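Local coordinates for protein transferrin (Manduca sexta, PDB 6WB6) that binds a single ferric ion together with a carbonate anion and transports iron as a secreted insect transferrin, at residues Q19-P24 with V29-V34; E306-T309 with G313-E316. One frame throughout, in Å; residues are numbered along the deposited sequence.

Interaction 1 (Q19-P24 with V29-V34); sequences QMLEVP and VALECV
Leu21 of helix 14-21 reaches Leu31 and Cys33 of strand 31-36, packing the helix against the second strand of a beta-alpha-beta unit in the first transferrin-like repeat; strand 5-10, parallel to 31-36, completes that unit. The contact is almost wholly apolar: about 195 Å² is buried in all, and no hydrogen bond crosses between the segments. Leu21 is central, through its two methyls. CD2 lies 3.5 Å from Leu31 CB, tighter than ordinary carbon-carbon contact, while Met20 adds a looser touch, its CE meeting Leu31 CD1 at 4.4 Å. Against one polar atom the same fork makes van der Waals contact: Leu21 CD2 rests 3.3 Å from Leu31 O, on the strand whose Glu32 makes backbone hydrogen bonds to Tyr5 and Leu7 of strand 5-10. The third kind of link is covalent. The disulfide between Cys17 and Cys33 ties the helix to the strand, and the sulfur of Cys33 doubles as a wall for Leu21. In Leu21, chi1 of -62° puts CG beside the backbone N, and chi2 of -177° then extends CD1 to that wall, 3.5 Å from Cys33 SG.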
# COMPACT_ATOMS: atom_id res chain seq x y z
N GLN A 19 -9.90 -19.64 -19.46
CA GLN A 19 -8.88 -20.50 -20.06
C GLN A 19 -8.63 -21.71 -19.19
O GLN A 19 -8.42 -22.82 -19.69
CB GLN A 19 -7.58 -19.72 -20.28
N MET A 20 -8.63 -21.51 -17.86
CA MET A 20 -8.47 -22.64 -16.96
C MET A 20 -9.60 -23.65 -17.14
O MET A 20 -9.37 -24.87 -17.12
CB MET A 20 -8.43 -22.16 -15.51
CG MET A 20 -8.32 -23.31 -14.55
SD MET A 20 -8.14 -22.84 -12.83
CE MET A 20 -9.86 -22.73 -12.34
N LEU A 21 -10.82 -23.18 -17.30
CA LEU A 21 -11.93 -24.09 -17.47
C LEU A 21 -11.82 -24.90 -18.75
O LEU A 21 -12.58 -25.85 -18.91
CB LEU A 21 -13.26 -23.33 -17.47
CG LEU A 21 -13.68 -22.53 -16.22
CD1 LEU A 21 -15.06 -21.95 -16.45
CD2 LEU A 21 -13.67 -23.36 -14.96
N GLU A 22 -10.92 -24.54 -19.66
CA GLU A 22 -10.69 -25.29 -20.88
C GLU A 22 -9.54 -26.29 -20.75
O GLU A 22 -9.35 -27.11 -21.65
CB GLU A 22 -10.36 -24.36 -22.04
CG GLU A 22 -11.32 -23.16 -22.18
CD GLU A 22 -12.76 -23.56 -22.40
OE1 GLU A 22 -13.01 -24.76 -22.67
OE2 GLU A 22 -13.64 -22.69 -22.31
N VAL A 23 -8.78 -26.24 -19.66
CA VAL A 23 -7.71 -27.21 -19.41
C VAL A 23 -8.33 -28.59 -19.35
O VAL A 23 -9.21 -28.82 -18.50
CB VAL A 23 -6.95 -26.88 -18.12
CG1 VAL A 23 -6.14 -28.07 -17.61
CG2 VAL A 23 -6.07 -25.74 -18.36
N PRO A 24 -7.94 -29.54 -20.20
CA PRO A 24 -8.45 -30.91 -20.05
C PRO A 24 -7.96 -31.54 -18.76
O PRO A 24 -6.83 -31.32 -18.33
CB PRO A 24 -7.90 -31.63 -21.28
CG PRO A 24 -6.62 -30.88 -21.59
CD PRO A 24 -6.90 -29.44 -21.25
N VAL A 29 -15.78 -32.89 -13.23
CA VAL A 29 -16.33 -31.82 -12.40
C VAL A 29 -16.47 -30.56 -13.26
O VAL A 29 -15.53 -30.17 -13.96
CB VAL A 29 -15.43 -31.58 -11.17
CG1 VAL A 29 -15.95 -30.45 -10.36
CG2 VAL A 29 -15.33 -32.84 -10.30
N ALA A 30 -17.65 -29.96 -13.25
CA ALA A 30 -17.87 -28.65 -13.86
C ALA A 30 -17.53 -27.55 -12.86
O ALA A 30 -18.14 -27.47 -11.79
CB ALA A 30 -19.33 -28.50 -14.32
N LEU A 31 -16.56 -26.71 -13.21
CA LEU A 31 -16.28 -25.49 -12.46
C LEU A 31 -16.83 -24.29 -13.22
O LEU A 31 -16.81 -24.25 -14.44
CB LEU A 31 -14.78 -25.29 -12.27
CG LEU A 31 -14.02 -26.22 -11.33
CD1 LEU A 31 -12.60 -26.18 -11.78
CD2 LEU A 31 -14.16 -25.76 -9.90
N GLU A 32 -17.29 -23.29 -12.47
CA GLU A 32 -17.66 -22.02 -13.07
C GLU A 32 -16.91 -20.90 -12.39
O GLU A 32 -16.63 -20.95 -11.19
CB GLU A 32 -19.15 -21.69 -12.99
CG GLU A 32 -20.02 -22.70 -12.34
CD GLU A 32 -21.49 -22.25 -12.32
OE1 GLU A 32 -21.77 -21.07 -12.64
OE2 GLU A 32 -22.38 -23.07 -11.98
N CYS A 33 -16.61 -19.89 -13.17
CA CYS A 33 -15.95 -18.69 -12.69
C CYS A 33 -17.02 -17.69 -12.24
O CYS A 33 -17.94 -17.37 -13.01
CB CYS A 33 -15.08 -18.13 -13.82
SG CYS A 33 -13.84 -19.36 -14.45
N VAL A 34 -16.95 -17.25 -10.99
CA VAL A 34 -17.78 -16.17 -10.46
C VAL A 34 -16.87 -14.97 -10.21
O VAL A 34 -15.97 -15.06 -9.36
CB VAL A 34 -18.50 -16.58 -9.17
CG1 VAL A 34 -19.47 -15.47 -8.70
CG2 VAL A 34 -19.20 -17.90 -9.35

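Interaction 2 (E306-T309 with G313-E316); sequences EWFT and GLSE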
# COMPACT_ATOMS: atom_id res chain seq x y z
N GLU A 306 -1.24 -18.06 -16.24
CA GLU A 306 -1.69 -17.05 -15.30
C GLU A 306 -2.69 -17.61 -14.30
O GLU A 306 -2.64 -17.27 -13.12
CB GLU A 306 -2.29 -15.86 -16.05
CG GLU A 306 -1.25 -15.06 -16.82
CD GLU A 306 -0.14 -14.56 -15.93
OE1 GLU A 306 -0.46 -13.99 -14.85
OE2 GLU A 306 1.04 -14.75 -16.27
N TRP A 307 -3.61 -18.46 -14.75
CA TRP A 307 -4.63 -18.96 -13.83
C TRP A 307 -4.03 -19.77 -12.70
O TRP A 307 -4.66 -19.94 -11.65
CB TRP A 307 -5.70 -19.78 -14.56
CG TRP A 307 -5.20 -20.94 -15.37
CD1 TRP A 307 -5.09 -20.99 -16.71
CD2 TRP A 307 -4.82 -22.24 -14.88
NE1 TRP A 307 -4.63 -22.22 -17.10
CE2 TRP A 307 -4.46 -23.01 -15.99
CE3 TRP A 307 -4.73 -22.81 -13.61
CZ2 TRP A 307 -4.00 -24.32 -15.88
CZ3 TRP A 307 -4.28 -24.13 -13.50
CH2 TRP A 307 -3.93 -24.86 -14.63
N PHE A 308 -2.81 -20.27 -12.90
CA PHE A 308 -2.14 -21.07 -11.87
C PHE A 308 -2.01 -20.27 -10.58
O PHE A 308 -2.38 -20.74 -9.50
CB PHE A 308 -0.78 -21.49 -12.39
CG PHE A 308 -0.18 -22.66 -11.69
CD1 PHE A 308 -0.72 -23.91 -11.84
CD2 PHE A 308 0.98 -22.51 -10.96
CE1 PHE A 308 -0.14 -25.00 -11.25
CE2 PHE A 308 1.57 -23.61 -10.36
CZ PHE A 308 1.01 -24.85 -10.51
N THR A 309 -1.52 -19.04 -10.69
CA THR A 309 -1.32 -18.15 -9.55
C THR A 309 -2.48 -17.18 -9.35
O THR A 309 -2.94 -17.00 -8.23
CB THR A 309 -0.02 -17.37 -9.72
OG1 THR A 309 -0.06 -16.62 -10.94
CG2 THR A 309 1.18 -18.31 -9.79
N GLY A 313 -4.50 -19.59 -7.02
CA GLY A 313 -3.73 -19.26 -5.84
C GLY A 313 -2.63 -20.26 -5.55
O GLY A 313 -2.35 -20.53 -4.39
N LEU A 314 -2.05 -20.87 -6.60
CA LEU A 314 -0.84 -21.67 -6.47
C LEU A 314 0.36 -20.77 -6.73
O LEU A 314 0.22 -19.59 -7.04
CB LEU A 314 -0.84 -22.83 -7.45
CG LEU A 314 -2.07 -23.71 -7.45
CD1 LEU A 314 -2.17 -24.40 -8.79
CD2 LEU A 314 -2.00 -24.70 -6.32
N SER A 315 1.56 -21.35 -6.66
CA SER A 315 2.78 -20.64 -7.01
C SER A 315 3.77 -21.65 -7.56
O SER A 315 3.54 -22.86 -7.50
CB SER A 315 3.36 -19.90 -5.79
OG SER A 315 3.99 -20.80 -4.90
N GLU A 316 4.88 -21.15 -8.10
CA GLU A 316 5.92 -22.06 -8.59
C GLU A 316 6.44 -22.94 -7.46
O GLU A 316 6.56 -24.16 -7.62
CB GLU A 316 7.07 -21.26 -9.22
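Phe308 and Leu314 meet ring against methyl where helix 306-311 gives way to the loop before strand 320-327. Phe308 can be traced outward. Its CB stands 4.2 Å above the plane of the Trp307 ring, near the rim. Beyond CB, chi1 of -160° sets CG anti to the backbone N and places the ring against Leu314. One side of the ring then runs beneath a methyl: CD1 is 3.4 Å from Leu314 CD1, and CE1 comes closest, 3.2 Å from that same atom, a tight fit; CG and the tip, CZ, also lie near it. The centroid lies 3.5 Å from Leu314 CD1 and the approach is 24° off the ring normal, which identifies a CH-pi contact over the face. On the other side, CD2 and CE2 approach Leu314 CB, and CE2 has Ser315 O at its edge at 3.6 Å. That oxygen is also hydrogen-bonded by His319, whose ring meets Phe308 as well. Thr309 joins through its methyl, CG2 lying 3.2 Å from Leu314 O.

The backbone holds the two side chains in this relation. Leu314 N donates to Phe308 O at 2.9 Å with an N-H...O angle of 153°, and Gly313 N makes a weak bond to Thr309 O at 3.3 Å. Gly313, with positive phi, is the first residue to leave the helical conformation. The stronger bond joins residues six apart, so it is not the 6→1 bond of a Schellman motif; the arrangement is that of a glycine-terminated helix C-terminus.

In the fold
Along the chain, interaction 1 closes long before interaction 2 opens, yet in space their centres are only 15 Å apart, both within the first transferrin-like repeat. Trp307 connects them directly: Met20 CB lies 3.5 Å from Trp307 CG, and Val23 CG2 is equally close, 3.5 Å from Trp307 CZ2. Helix 286-300 borders both, Leu296 touching Val23 as well as Trp307. Interaction 1 sits at the surface, about 32 Å from the chain centre; interaction 2, partly buried, lies about 22 Å from that centre. The Ser315 side chain is about 13 Å from the bound ferric ion, consistent with interaction 2 lying nearer the iron site; neither contact supplies an iron ligand.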